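Local coordinates for protein metal-dependent hydrolase (Lactobacillus plantarum, PDB 2F6K) that probably catalyses the decarboxylation of 2-amino-3-carboxymuconate semialdehyde in tryptophan breakdown, as a manganese-bound TIM-barrel member of the amidohydrolase family, at residues T13-A18 against S57-N62; P204-F209 against P246-T251; N42-R45 against Y51-L54; H191-Y196 against Y230-H235. All blocks are in the same frame, centred on the assembly; numbering follows the deposited sequence.

Interaction 1: T13-A18 against S57-N62; sequences TSYVEA and SSPHVN
Tyr15 reaches out from helix 13-22 and meets the loop 57-62 along one side of its ring, with the hydroxyl on Pro59 and the ring edge on Val61. CG stands anti to the backbone N (chi1 175°), which throws the ring away from the helix, far enough for the phenol oxygen to arrive at the loop backbone. There Tyr15 OH donates to Pro59 O at 2.8 Å; the donor lies only 16° from the carbonyl plane, and the angle at the oxygen is 137°. The same edge takes a methyl group: Val61 CG1 sits near the ring plane, 3.4 Å from Tyr15 CD1, so the valine packs against the rim and not over a face. A tyrosine suits this place because it joins an apolar edge to a polar tip, able to pack in a buried place and still donate to a loop carbonyl. Beside the hydroxyl lies the proline ring, with Pro59 CD 3.5 Å from Tyr15 OH. The peptide before Pro59 is cis, a bend that proline tolerates better than other residues, and Val61 is the centre of an inverse gamma turn; together they are consistent with a path presenting both the carbonyl and the methyl to the tyrosine. The loop follows strand 49-55, and its first side chain, Ser57, is about 4 Å from the bound manganese, so the contact joins helix 13-22 to a loop that begins beside the metal site. Helix 66-86 backs both partners: Val73 touches Val61, while Leu72 packs on Ser14 and Ala18.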
loop_
_atom_site.group_PDB
_atom_site.type_symbol
_atom_site.label_atom_id
_atom_site.label_comp_id
_atom_site.label_asym_id
_atom_site.label_seq_id
_atom_site.Cartn_x
_atom_site.Cartn_y
_atom_site.Cartn_z
ATOM N N THR A 13 7.369 -31.287 -3.665
ATOM C CA THR A 13 8.151 -31.120 -2.451
ATOM C C THR A 13 8.961 -29.829 -2.472
ATOM O O THR A 13 9.076 -29.155 -1.448
ATOM C CB THR A 13 9.081 -32.325 -2.214
ATOM O OG1 THR A 13 9.787 -32.625 -3.420
ATOM C CG2 THR A 13 8.274 -33.541 -1.793
ATOM N N SER A 14 9.504 -29.471 -3.633
ATOM C CA SER A 14 10.294 -28.249 -3.756
ATOM C C SER A 14 9.424 -27.026 -3.506
ATOM O O SER A 14 9.895 -26.016 -2.994
ATOM C CB SER A 14 10.925 -28.147 -5.151
ATOM O OG SER A 14 9.939 -28.154 -6.172
ATOM N N TYR A 15 8.155 -27.116 -3.886
ATOM C CA TYR A 15 7.218 -26.016 -3.686
ATOM C C TYR A 15 6.934 -25.854 -2.190
ATOM O O TYR A 15 6.887 -24.735 -1.675
ATOM C CB TYR A 15 5.917 -26.301 -4.439
ATOM C CG TYR A 15 4.825 -25.282 -4.215
ATOM C CD1 TYR A 15 4.939 -23.985 -4.711
ATOM C CD2 TYR A 15 3.669 -25.619 -3.518
ATOM C CE1 TYR A 15 3.927 -23.048 -4.520
ATOM C CE2 TYR A 15 2.650 -24.695 -3.323
ATOM C CZ TYR A 15 2.781 -23.411 -3.828
ATOM O OH TYR A 15 1.754 -22.500 -3.666
ATOM N N VAL A 16 6.741 -26.978 -1.502
ATOM C CA VAL A 16 6.478 -26.976 -0.067
ATOM C C VAL A 16 7.674 -26.384 0.682
ATOM O O VAL A 16 7.506 -25.589 1.608
ATOM C CB VAL A 16 6.217 -28.415 0.454
ATOM C CG1 VAL A 16 6.183 -28.436 1.972
ATOM C CG2 VAL A 16 4.897 -28.935 -0.098
ATOM N N GLU A 17 8.883 -26.771 0.280
ATOM C CA GLU A 17 10.082 -26.257 0.935
ATOM C C GLU A 17 10.233 -24.768 0.663
ATOM O O GLU A 17 10.733 -24.023 1.504
ATOM C CB GLU A 17 11.327 -27.004 0.455
ATOM C CG GLU A 17 11.168 -28.514 0.507
ATOM C CD GLU A 17 12.483 -29.266 0.386
ATOM O OE1 GLU A 17 13.371 -28.820 -0.378
ATOM O OE2 GLU A 17 12.620 -30.319 1.049
ATOM N N ALA A 18 9.797 -24.333 -0.514
ATOM C CA ALA A 18 9.882 -22.923 -0.862
ATOM C C ALA A 18 8.904 -22.119 0.003
ATOM O O ALA A 18 9.189 -20.983 0.392
ATOM C CB ALA A 18 9.569 -22.724 -2.351
ATOM N N SER A 57 -1.611 -24.485 -6.922
ATOM C CA SER A 57 -2.411 -23.440 -6.276
ATOM C C SER A 57 -1.555 -22.219 -5.930
ATOM O O SER A 57 -0.382 -22.148 -6.295
ATOM C CB SER A 57 -3.047 -23.998 -4.996
ATOM O OG SER A 57 -3.860 -23.031 -4.349
ATOM N N SER A 58 -2.140 -21.253 -5.232
ATOM C CA SER A 58 -1.389 -20.073 -4.839
ATOM C C SER A 58 -0.888 -20.341 -3.430
ATOM O O SER A 58 -1.414 -21.214 -2.745
ATOM C CB SER A 58 -2.281 -18.828 -4.852
ATOM O OG SER A 58 -3.263 -18.878 -3.835
ATOM N N PRO A 59 0.121 -19.584 -2.968
ATOM C CA PRO A 59 0.820 -18.485 -3.652
ATOM C C PRO A 59 1.611 -18.933 -4.874
ATOM O O PRO A 59 2.136 -20.042 -4.904
ATOM C CB PRO A 59 1.754 -17.930 -2.568
ATOM C CG PRO A 59 1.153 -18.420 -1.275
ATOM C CD PRO A 59 0.687 -19.801 -1.628
ATOM N N HIS A 60 1.694 -18.059 -5.872
ATOM C CA HIS A 60 2.445 -18.339 -7.092
ATOM C C HIS A 60 3.912 -18.414 -6.666
ATOM O O HIS A 60 4.277 -17.868 -5.625
ATOM C CB HIS A 60 2.248 -17.208 -8.107
ATOM C CG HIS A 60 2.902 -17.465 -9.428
ATOM N ND1 HIS A 60 3.805 -16.589 -9.994
ATOM C CD2 HIS A 60 2.803 -18.511 -10.284
ATOM C CE1 HIS A 60 4.238 -17.088 -11.141
ATOM N NE2 HIS A 60 3.645 -18.253 -11.339
ATOM N N VAL A 61 4.754 -19.067 -7.461
ATOM C CA VAL A 61 6.157 -19.214 -7.096
ATOM C C VAL A 61 7.090 -18.082 -7.498
ATOM O O VAL A 61 8.167 -18.318 -8.042
ATOM C CB VAL A 61 6.729 -20.532 -7.637
ATOM C CG1 VAL A 61 6.177 -21.691 -6.843
ATOM C CG2 VAL A 61 6.377 -20.682 -9.110
ATOM N N ASN A 62 6.680 -16.852 -7.228
ATOM C CA ASN A 62 7.508 -15.686 -7.526
ATOM C C ASN A 62 7.924 -15.098 -6.183
ATOM O O ASN A 62 7.164 -14.352 -5.568
ATOM C CB ASN A 62 6.706 -14.653 -8.319
ATOM C CG ASN A 62 7.430 -13.323 -8.462
ATOM O OD1 ASN A 62 6.864 -12.362 -8.982
ATOM N ND2 ASN A 62 8.683 -13.259 -8.004
#

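Interaction 2: P204-F209 against P246-T251; sequences PHAGAF and PRQLPT
Gln248 and Ala206 bury most of the surface here, the glutamine running across to lie on the alanine methyl. CG of Gln248 is anti to its backbone N (chi1 -161°) and the chain stays extended beyond it, an extension that carries the amide from the start of helix 248-252 to the loop. Ala206 CB lies 3.4 Å from Gln248 CD and 3.9 Å from Gln248 CG, a close fit in which a small side chain lets the amide pass over it. Beyond the methyl, the amide end reaches the backbone of the loop, with Gln248 CD 3.5 Å from His205 O and the carbonyl of Ala208 also nearby. In the TIM barrel this loop follows strand 200-203, at the end of the sheet that holds the manganese; the side chain of His205 is about 5 Å from the metal and makes a weak hydrogen bond to the metal ligand Asp266. His205, Ala206 and Gly207 all take left-handed backbone angles, and Gly207 N bonds to Pro204 O at 3.2 Å. At Gly207 a side chain would jam against the preceding carbonyl, which explains the glycine. Just before the partner helix, Arg247 O accepts from both Thr251 N and Thr251 OG1, the hydroxyl at 3.2 Å. Arg247 itself turns to the second subunit, forming a salt bridge with Asp215 of that chain, and Phe209 stacks on Phe209 of the same neighbour.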
loop_
_atom_site.group_PDB
_atom_site.type_symbol
_atom_site.label_atom_id
_atom_site.label_comp_id
_atom_site.label_asym_id
_atom_site.label_seq_id
_atom_site.Cartn_x
_atom_site.Cartn_y
_atom_site.Cartn_z
ATOM N N PRO A 204 -12.225 -19.182 -11.904
ATOM C CA PRO A 204 -12.572 -19.967 -10.714
ATOM C C PRO A 204 -13.642 -19.428 -9.775
ATOM O O PRO A 204 -14.003 -18.246 -9.824
ATOM C CB PRO A 204 -11.230 -20.101 -10.006
ATOM C CG PRO A 204 -10.625 -18.755 -10.248
ATOM C CD PRO A 204 -10.920 -18.516 -11.721
ATOM N N HIS A 205 -14.137 -20.329 -8.925
ATOM C CA HIS A 205 -15.131 -20.017 -7.902
ATOM C C HIS A 205 -16.388 -19.311 -8.404
ATOM O O HIS A 205 -16.823 -18.302 -7.838
ATOM C CB HIS A 205 -14.473 -19.186 -6.795
ATOM C CG HIS A 205 -13.223 -19.803 -6.245
ATOM N ND1 HIS A 205 -12.000 -19.167 -6.281
ATOM C CD2 HIS A 205 -13.004 -21.003 -5.659
ATOM C CE1 HIS A 205 -11.081 -19.950 -5.743
ATOM N NE2 HIS A 205 -11.663 -21.071 -5.358
ATOM N N ALA A 206 -16.970 -19.844 -9.473
ATOM C CA ALA A 206 -18.194 -19.283 -10.033
ATOM C C ALA A 206 -18.130 -17.790 -10.366
ATOM O O ALA A 206 -19.133 -17.079 -10.257
ATOM C CB ALA A 206 -19.351 -19.557 -9.089
ATOM N N GLY A 207 -16.954 -17.316 -10.763
ATOM C CA GLY A 207 -16.812 -15.917 -11.143
ATOM C C GLY A 207 -16.643 -14.909 -10.029
ATOM O O GLY A 207 -16.755 -13.701 -10.263
ATOM N N ALA A 208 -16.365 -15.400 -8.823
ATOM C CA ALA A 208 -16.181 -14.542 -7.661
ATOM C C ALA A 208 -17.321 -13.526 -7.573
ATOM O O ALA A 208 -18.472 -13.914 -7.392
ATOM C CB ALA A 208 -14.831 -13.839 -7.738
ATOM N N PHE A 209 -17.012 -12.241 -7.721
ATOM C CA PHE A 209 -18.028 -11.187 -7.637
ATOM C C PHE A 209 -18.598 -10.738 -8.979
ATOM O O PHE A 209 -19.401 -9.796 -9.026
ATOM C CB PHE A 209 -17.455 -9.955 -6.930
ATOM C CG PHE A 209 -17.084 -10.188 -5.491
ATOM C CD1 PHE A 209 -15.985 -9.539 -4.939
ATOM C CD2 PHE A 209 -17.816 -11.070 -4.697
ATOM C CE1 PHE A 209 -15.613 -9.765 -3.622
ATOM C CE2 PHE A 209 -17.452 -11.303 -3.375
ATOM C CZ PHE A 209 -16.343 -10.647 -2.835
ATOM N N PRO A 246 -26.595 -21.419 -1.988
ATOM C CA PRO A 246 -27.692 -21.384 -2.960
ATOM C C PRO A 246 -27.801 -20.079 -3.749
ATOM O O PRO A 246 -28.742 -19.895 -4.521
ATOM C CB PRO A 246 -28.905 -21.593 -2.075
ATOM C CG PRO A 246 -28.552 -20.717 -0.908
ATOM C CD PRO A 246 -27.078 -21.030 -0.652
ATOM N N ARG A 247 -26.843 -19.178 -3.569
ATOM C CA ARG A 247 -26.915 -17.901 -4.259
ATOM C C ARG A 247 -25.981 -17.648 -5.440
ATOM O O ARG A 247 -26.440 -17.295 -6.526
ATOM C CB ARG A 247 -26.764 -16.771 -3.238
ATOM C CG ARG A 247 -28.025 -16.507 -2.408
ATOM C CD ARG A 247 -27.693 -15.711 -1.150
ATOM N NE ARG A 247 -27.256 -16.592 -0.069
ATOM C CZ ARG A 247 -28.092 -17.282 0.700
ATOM N NH1 ARG A 247 -29.397 -17.175 0.504
ATOM N NH2 ARG A 247 -27.634 -18.091 1.647
ATOM N N GLN A 248 -24.681 -17.829 -5.231
ATOM C CA GLN A 248 -23.689 -17.566 -6.269
ATOM C C GLN A 248 -23.913 -18.236 -7.624
ATOM O O GLN A 248 -24.113 -17.552 -8.623
ATOM C CB GLN A 248 -22.292 -17.921 -5.768
ATOM C CG GLN A 248 -21.186 -17.269 -6.585
ATOM C CD GLN A 248 -19.810 -17.754 -6.196
ATOM O OE1 GLN A 248 -18.809 -17.093 -6.467
ATOM N NE2 GLN A 248 -19.749 -18.919 -5.560
ATOM N N LEU A 249 -23.868 -19.564 -7.665
ATOM C CA LEU A 249 -24.059 -20.274 -8.925
ATOM C C LEU A 249 -25.333 -19.868 -9.664
ATOM O O LEU A 249 -25.290 -19.601 -10.864
ATOM C CB LEU A 249 -24.038 -21.786 -8.705
ATOM C CG LEU A 249 -24.244 -22.620 -9.974
ATOM C CD1 LEU A 249 -23.423 -22.053 -11.125
ATOM C CD2 LEU A 249 -23.873 -24.060 -9.687
ATOM N N PRO A 250 -26.484 -19.824 -8.965
ATOM C CA PRO A 250 -27.738 -19.430 -9.625
ATOM C C PRO A 250 -27.641 -18.057 -10.313
ATOM O O PRO A 250 -28.180 -17.864 -11.407
ATOM C CB PRO A 250 -28.745 -19.437 -8.479
ATOM C CG PRO A 250 -28.251 -20.586 -7.639
ATOM C CD PRO A 250 -26.750 -20.318 -7.600
ATOM N N THR A 251 -26.959 -17.105 -9.676
ATOM C CA THR A 251 -26.819 -15.784 -10.272
ATOM C C THR A 251 -25.970 -15.889 -11.545
ATOM O O THR A 251 -26.335 -15.356 -12.598
ATOM C CB THR A 251 -26.160 -14.783 -9.293
ATOM O OG1 THR A 251 -27.017 -14.576 -8.162
ATOM C CG2 THR A 251 -25.925 -13.444 -9.977
#

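Interaction 3: N42-R45 against Y51-L54; sequences NFMR and YSIL
Met44 on Ser52 is a helix-on-strand packing contact, in which helix 37-46 lies against the outside of the TIM barrel and touches strand 49-55, the strand that follows it. The two belong to the first beta-alpha-beta crossover of the barrel: strand 3-9 leads through the helices to strand 49-55, which pairs in parallel beside it. Strand 49-55 is held on both sides, since Tyr51 and Ile53 make backbone hydrogen bonds with Asp5 of strand 3-9, while Ser52 and Leu54 make theirs with Gly92 of strand 91-95. Met44, present as selenomethionine, points toward the strand and supplies about half of the buried surface. A long, flexible, apolar side chain suits this place because it can bridge a helix and a sheet whose backbones stay well apart, the nearest CA atoms, those of Met44 and Tyr51, being 7.7 Å from each other. Ser52 also points at the helix, and its small side chain lets the selenium come close. Leu91 of the neighbouring strand touches both Met44 and Ser52, adding an apolar wall. With chi1 at -63°, Ser52 OG lies beside its own backbone N and turns to the selenomethionine, a tight 3.1 Å from Met44 SE and 3.5 Å from Met44 CG. The chain of Met44 bends at its last torsion (chi3 71°), bringing the terminal methyl along the strand until Met44 CE lies 3.5 Å from Tyr51 N.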
loop_
_atom_site.group_PDB
_atom_site.type_symbol
_atom_site.label_atom_id
_atom_site.label_comp_id
_atom_site.label_asym_id
_atom_site.label_seq_id
_atom_site.Cartn_x
_atom_site.Cartn_y
_atom_site.Cartn_z
ATOM N N ASN A 42 -7.474 -41.370 -3.953
ATOM C CA ASN A 42 -8.438 -41.990 -3.050
ATOM C C ASN A 42 -9.680 -41.085 -2.935
ATOM O O ASN A 42 -10.812 -41.573 -2.810
ATOM C CB ASN A 42 -7.805 -42.210 -1.676
ATOM C CG ASN A 42 -8.650 -43.086 -0.783
ATOM O OD1 ASN A 42 -8.760 -44.281 -1.021
ATOM N ND2 ASN A 42 -9.258 -42.498 0.247
ATOM N N PHE A 43 -9.479 -39.767 -2.976
ATOM C CA PHE A 43 -10.617 -38.851 -2.912
ATOM C C PHE A 43 -11.486 -39.058 -4.154
ATOM O O PHE A 43 -12.721 -38.998 -4.089
ATOM C CB PHE A 43 -10.160 -37.394 -2.877
ATOM C CG PHE A 43 -11.298 -36.401 -2.875
ATOM C CD1 PHE A 43 -12.011 -36.136 -1.704
ATOM C CD2 PHE A 43 -11.649 -35.717 -4.039
ATOM C CE1 PHE A 43 -13.058 -35.197 -1.692
ATOM C CE2 PHE A 43 -12.692 -34.777 -4.041
ATOM C CZ PHE A 43 -13.395 -34.517 -2.864
HETATM N N MSE A 44 -10.833 -39.291 -5.288
HETATM C CA MSE A 44 -11.533 -39.504 -6.550
HETATM C C MSE A 44 -12.389 -40.765 -6.519
HETATM O O MSE A 44 -13.530 -40.748 -6.981
HETATM C CB MSE A 44 -10.527 -39.568 -7.699
HETATM C CG MSE A 44 -9.936 -38.215 -8.055
HETATM SE SE MSE A 44 -8.468 -38.347 -9.312
HETATM C CE MSE A 44 -9.482 -38.854 -10.888
ATOM N N ARG A 45 -11.848 -41.858 -5.985
ATOM C CA ARG A 45 -12.626 -43.094 -5.899
ATOM C C ARG A 45 -13.828 -42.899 -4.972
ATOM O O ARG A 45 -14.946 -43.309 -5.295
ATOM C CB ARG A 45 -11.768 -44.253 -5.381
ATOM C CG ARG A 45 -10.631 -44.658 -6.306
ATOM C CD ARG A 45 -9.866 -45.857 -5.753
ATOM N NE ARG A 45 -8.442 -45.577 -5.579
ATOM C CZ ARG A 45 -7.866 -45.378 -4.400
ATOM N NH1 ARG A 45 -8.590 -45.434 -3.298
ATOM N NH2 ARG A 45 -6.574 -45.100 -4.324
ATOM N N TYR A 51 -11.749 -38.318 -13.459
ATOM C CA TYR A 51 -10.609 -37.587 -13.995
ATOM C C TYR A 51 -10.418 -36.231 -13.328
ATOM O O TYR A 51 -11.380 -35.473 -13.154
ATOM C CB TYR A 51 -10.802 -37.399 -15.505
ATOM C CG TYR A 51 -9.551 -37.000 -16.252
ATOM C CD1 TYR A 51 -8.517 -37.913 -16.445
ATOM C CD2 TYR A 51 -9.414 -35.718 -16.791
ATOM C CE1 TYR A 51 -7.379 -37.571 -17.159
ATOM C CE2 TYR A 51 -8.274 -35.359 -17.511
ATOM C CZ TYR A 51 -7.262 -36.294 -17.692
ATOM O OH TYR A 51 -6.133 -35.964 -18.408
ATOM N N SER A 52 -9.172 -35.926 -12.973
ATOM C CA SER A 52 -8.835 -34.654 -12.333
ATOM C C SER A 52 -7.762 -33.900 -13.122
ATOM O O SER A 52 -6.742 -34.486 -13.509
ATOM C CB SER A 52 -8.296 -34.887 -10.911
ATOM O OG SER A 52 -9.251 -35.479 -10.047
ATOM N N ILE A 53 -7.981 -32.611 -13.367
ATOM C CA ILE A 53 -6.972 -31.826 -14.060
ATOM C C ILE A 53 -6.203 -31.061 -12.991
ATOM O O ILE A 53 -6.641 -30.009 -12.540
ATOM C CB ILE A 53 -7.571 -30.816 -15.058
ATOM C CG1 ILE A 53 -8.256 -31.555 -16.209
ATOM C CG2 ILE A 53 -6.454 -29.926 -15.623
ATOM C CD1 ILE A 53 -9.530 -32.246 -15.830
ATOM N N LEU A 54 -5.055 -31.594 -12.590
ATOM C CA LEU A 54 -4.242 -30.975 -11.553
ATOM C C LEU A 54 -3.613 -29.634 -11.930
ATOM O O LEU A 54 -3.277 -29.383 -13.092
ATOM C CB LEU A 54 -3.146 -31.949 -11.123
ATOM C CG LEU A 54 -3.639 -33.264 -10.513
ATOM C CD1 LEU A 54 -2.487 -34.239 -10.431
ATOM C CD2 LEU A 54 -4.239 -33.020 -9.124
#

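Interaction 4: H191-Y196 against Y230-H235; sequences HFFEKY and YDVMHH
The Phe193 ring is sandwiched, with Val232 on one face and the neighbouring Phe192 on the other. Val232 CG1 stands 3.7 Å from the ring centroid and 23° off the normal, a CH-pi contact displaced toward the rim, where it approaches Phe193 CD2 to 3.4 Å. On the opposite face lies Phe192 CD1, 4.0 Å above the plane and also offset. The Phe192 ring in turn carries Tyr196 CD1 over its centre at 3.8 Å, so aromatic packing continues through the short helix 192-195. The imidazole of His235 comes obliquely at the base of the phenylalanine, with its ND1 4.1 Å from Phe193 CB. Val232 and His235, one turn apart on helix 229-235, both point toward Phe193 from the same side, and the flat ring offers the methyl an apolar face. CG1 of Val232 stands anti to the backbone N (chi1 -178°), the branch position that carries this methyl over the ring. Behind Phe193, helix 171-189 ends in a Schellman motif whose C-prime residue, His191, has positive phi and holds the N-cap position of helix 192-195; Met187 of the longer helix touches both phenylalanines. The contact joins two short helices on the periphery of the TIM barrel by dispersion. His235 NE2 is hydrogen-bonded to Pro197 O, so this nitrogen is the donor, and the ring, if neutral, would turn an unprotonated ND1 to the apolar side of Phe193.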
loop_
_atom_site.group_PDB
_atom_site.type_symbol
_atom_site.label_atom_id
_atom_site.label_comp_id
_atom_site.label_asym_id
_atom_site.label_seq_id
_atom_site.Cartn_x
_atom_site.Cartn_y
_atom_site.Cartn_z
ATOM N N HIS A 191 -8.689 -5.474 -23.499
ATOM C CA HIS A 191 -9.289 -6.166 -24.631
ATOM C C HIS A 191 -8.734 -7.570 -24.827
ATOM O O HIS A 191 -8.558 -8.031 -25.956
ATOM C CB HIS A 191 -9.077 -5.343 -25.902
ATOM C CG HIS A 191 -9.400 -3.889 -25.736
ATOM N ND1 HIS A 191 -8.457 -2.953 -25.369
ATOM C CD2 HIS A 191 -10.573 -3.221 -25.838
ATOM C CE1 HIS A 191 -9.035 -1.770 -25.252
ATOM N NE2 HIS A 191 -10.319 -1.906 -25.531
ATOM N N PHE A 192 -8.478 -8.253 -23.719
ATOM C CA PHE A 192 -7.922 -9.593 -23.767
ATOM C C PHE A 192 -8.738 -10.581 -24.607
ATOM O O PHE A 192 -8.199 -11.249 -25.495
ATOM C CB PHE A 192 -7.749 -10.123 -22.338
ATOM C CG PHE A 192 -7.042 -11.446 -22.263
ATOM C CD1 PHE A 192 -7.709 -12.626 -22.560
ATOM C CD2 PHE A 192 -5.699 -11.508 -21.915
ATOM C CE1 PHE A 192 -7.046 -13.859 -22.514
ATOM C CE2 PHE A 192 -5.023 -12.734 -21.865
ATOM C CZ PHE A 192 -5.701 -13.910 -22.165
ATOM N N PHE A 193 -10.035 -10.669 -24.335
ATOM C CA PHE A 193 -10.902 -11.608 -25.046
ATOM C C PHE A 193 -11.104 -11.256 -26.523
ATOM O O PHE A 193 -11.368 -12.124 -27.358
ATOM C CB PHE A 193 -12.235 -11.682 -24.310
ATOM C CG PHE A 193 -12.080 -11.910 -22.830
ATOM C CD1 PHE A 193 -11.715 -13.163 -22.338
ATOM C CD2 PHE A 193 -12.236 -10.857 -21.932
ATOM C CE1 PHE A 193 -11.504 -13.364 -20.974
ATOM C CE2 PHE A 193 -12.026 -11.050 -20.563
ATOM C CZ PHE A 193 -11.657 -12.311 -20.085
ATOM N N GLU A 194 -10.963 -9.975 -26.831
ATOM C CA GLU A 194 -11.105 -9.459 -28.181
ATOM C C GLU A 194 -9.831 -9.788 -28.965
ATOM O O GLU A 194 -9.893 -10.225 -30.110
ATOM C CB GLU A 194 -11.314 -7.950 -28.089
ATOM C CG GLU A 194 -11.632 -7.214 -29.366
ATOM C CD GLU A 194 -11.958 -5.744 -29.082
ATOM O OE1 GLU A 194 -12.951 -5.476 -28.372
ATOM O OE2 GLU A 194 -11.222 -4.852 -29.552
ATOM N N LYS A 195 -8.677 -9.603 -28.329
ATOM C CA LYS A 195 -7.393 -9.863 -28.974
ATOM C C LYS A 195 -6.969 -11.337 -28.979
ATOM O O LYS A 195 -6.246 -11.779 -29.879
ATOM C CB LYS A 195 -6.289 -9.019 -28.319
ATOM C CG LYS A 195 -6.464 -7.510 -28.475
ATOM C CD LYS A 195 -5.144 -6.773 -28.254
ATOM C CE LYS A 195 -4.598 -6.995 -26.858
ATOM N NZ LYS A 195 -3.234 -6.421 -26.682
ATOM N N TYR A 196 -7.406 -12.096 -27.979
ATOM C CA TYR A 196 -7.053 -13.512 -27.907
ATOM C C TYR A 196 -8.311 -14.358 -27.746
ATOM O O TYR A 196 -8.462 -15.087 -26.763
ATOM C CB TYR A 196 -6.096 -13.755 -26.739
ATOM C CG TYR A 196 -4.964 -12.757 -26.695
ATOM C CD1 TYR A 196 -4.943 -11.741 -25.741
ATOM C CD2 TYR A 196 -3.948 -12.780 -27.653
ATOM C CE1 TYR A 196 -3.940 -10.767 -25.745
ATOM C CE2 TYR A 196 -2.941 -11.812 -27.668
ATOM C CZ TYR A 196 -2.943 -10.808 -26.715
ATOM O OH TYR A 196 -1.959 -9.847 -26.741
ATOM N N TYR A 230 -21.483 -8.694 -21.059
ATOM C CA TYR A 230 -22.400 -9.824 -21.171
ATOM C C TYR A 230 -21.977 -10.810 -22.250
ATOM O O TYR A 230 -22.216 -12.008 -22.106
ATOM C CB TYR A 230 -23.816 -9.329 -21.438
ATOM C CG TYR A 230 -24.278 -8.382 -20.366
ATOM C CD1 TYR A 230 -24.447 -8.820 -19.046
ATOM C CD2 TYR A 230 -24.523 -7.038 -20.656
ATOM C CE1 TYR A 230 -24.852 -7.938 -18.042
ATOM C CE2 TYR A 230 -24.926 -6.152 -19.666
ATOM C CZ TYR A 230 -25.092 -6.606 -18.359
ATOM O OH TYR A 230 -25.502 -5.722 -17.380
ATOM N N ASP A 231 -21.367 -10.327 -23.331
ATOM C CA ASP A 231 -20.899 -11.241 -24.374
ATOM C C ASP A 231 -19.694 -12.002 -23.835
ATOM O O ASP A 231 -19.545 -13.203 -24.073
ATOM C CB ASP A 231 -20.492 -10.494 -25.647
ATOM C CG ASP A 231 -21.677 -9.951 -26.407
ATOM O OD1 ASP A 231 -22.727 -10.641 -26.441
ATOM O OD2 ASP A 231 -21.554 -8.843 -26.980
ATOM N N VAL A 232 -18.836 -11.299 -23.099
ATOM C CA VAL A 232 -17.649 -11.921 -22.527
ATOM C C VAL A 232 -18.034 -13.023 -21.530
ATOM O O VAL A 232 -17.393 -14.079 -21.474
ATOM C CB VAL A 232 -16.756 -10.871 -21.825
ATOM C CG1 VAL A 232 -15.504 -11.535 -21.280
ATOM C CG2 VAL A 232 -16.379 -9.772 -22.807
HETATM N N MSE A 233 -19.084 -12.780 -20.751
HETATM C CA MSE A 233 -19.533 -13.770 -19.780
HETATM C C MSE A 233 -20.009 -15.043 -20.474
HETATM O O MSE A 233 -20.020 -16.119 -19.880
HETATM C CB MSE A 233 -20.644 -13.184 -18.901
HETATM C CG MSE A 233 -20.155 -12.092 -17.924
HETATM SE SE MSE A 233 -18.835 -12.733 -16.618
HETATM C CE MSE A 233 -20.052 -13.683 -15.454
ATOM N N HIS A 234 -20.395 -14.920 -21.738
ATOM C CA HIS A 234 -20.847 -16.079 -22.504
ATOM C C HIS A 234 -19.643 -16.791 -23.098
ATOM O O HIS A 234 -19.664 -17.999 -23.319
ATOM C CB HIS A 234 -21.773 -15.645 -23.645
ATOM C CG HIS A 234 -23.171 -15.339 -23.210
ATOM N ND1 HIS A 234 -23.949 -14.382 -23.826
ATOM C CD2 HIS A 234 -23.938 -15.879 -22.234
ATOM C CE1 HIS A 234 -25.136 -14.343 -23.246
ATOM N NE2 HIS A 234 -25.155 -15.242 -22.278
ATOM N N HIS A 235 -18.590 -16.019 -23.339
ATOM C CA HIS A 235 -17.371 -16.515 -23.959
ATOM C C HIS A 235 -16.411 -17.297 -23.073
ATOM O O HIS A 235 -15.787 -18.251 -23.534
ATOM C CB HIS A 235 -16.636 -15.337 -24.598
ATOM C CG HIS A 235 -15.391 -15.723 -25.335
ATOM N ND1 HIS A 235 -14.137 -15.307 -24.941
ATOM C CD2 HIS A 235 -15.211 -16.441 -26.469
ATOM C CE1 HIS A 235 -13.239 -15.746 -25.806
ATOM N NE2 HIS A 235 -13.864 -16.436 -26.742
#

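Following the chain from the N terminus, interaction 1 opens on helix 13-22 and closes at the loop after strand 49-55. Interaction 3 falls wholly within that span, joining helix 37-46 to the same strand, so both involve strand 49-55 or the loop that leaves it: one beyond its metal-site end, the other on its outer flank. The second pair comes much later. Segments 191-196, 204-209, 230-235 and 246-251 follow in that order, so interactions 4 and 2 cross, interlocking the connections around strands 200-203 and 237-239. Interactions 1 and 4 lie on opposite sides of the chain's centre, their own centres about 31 Å apart.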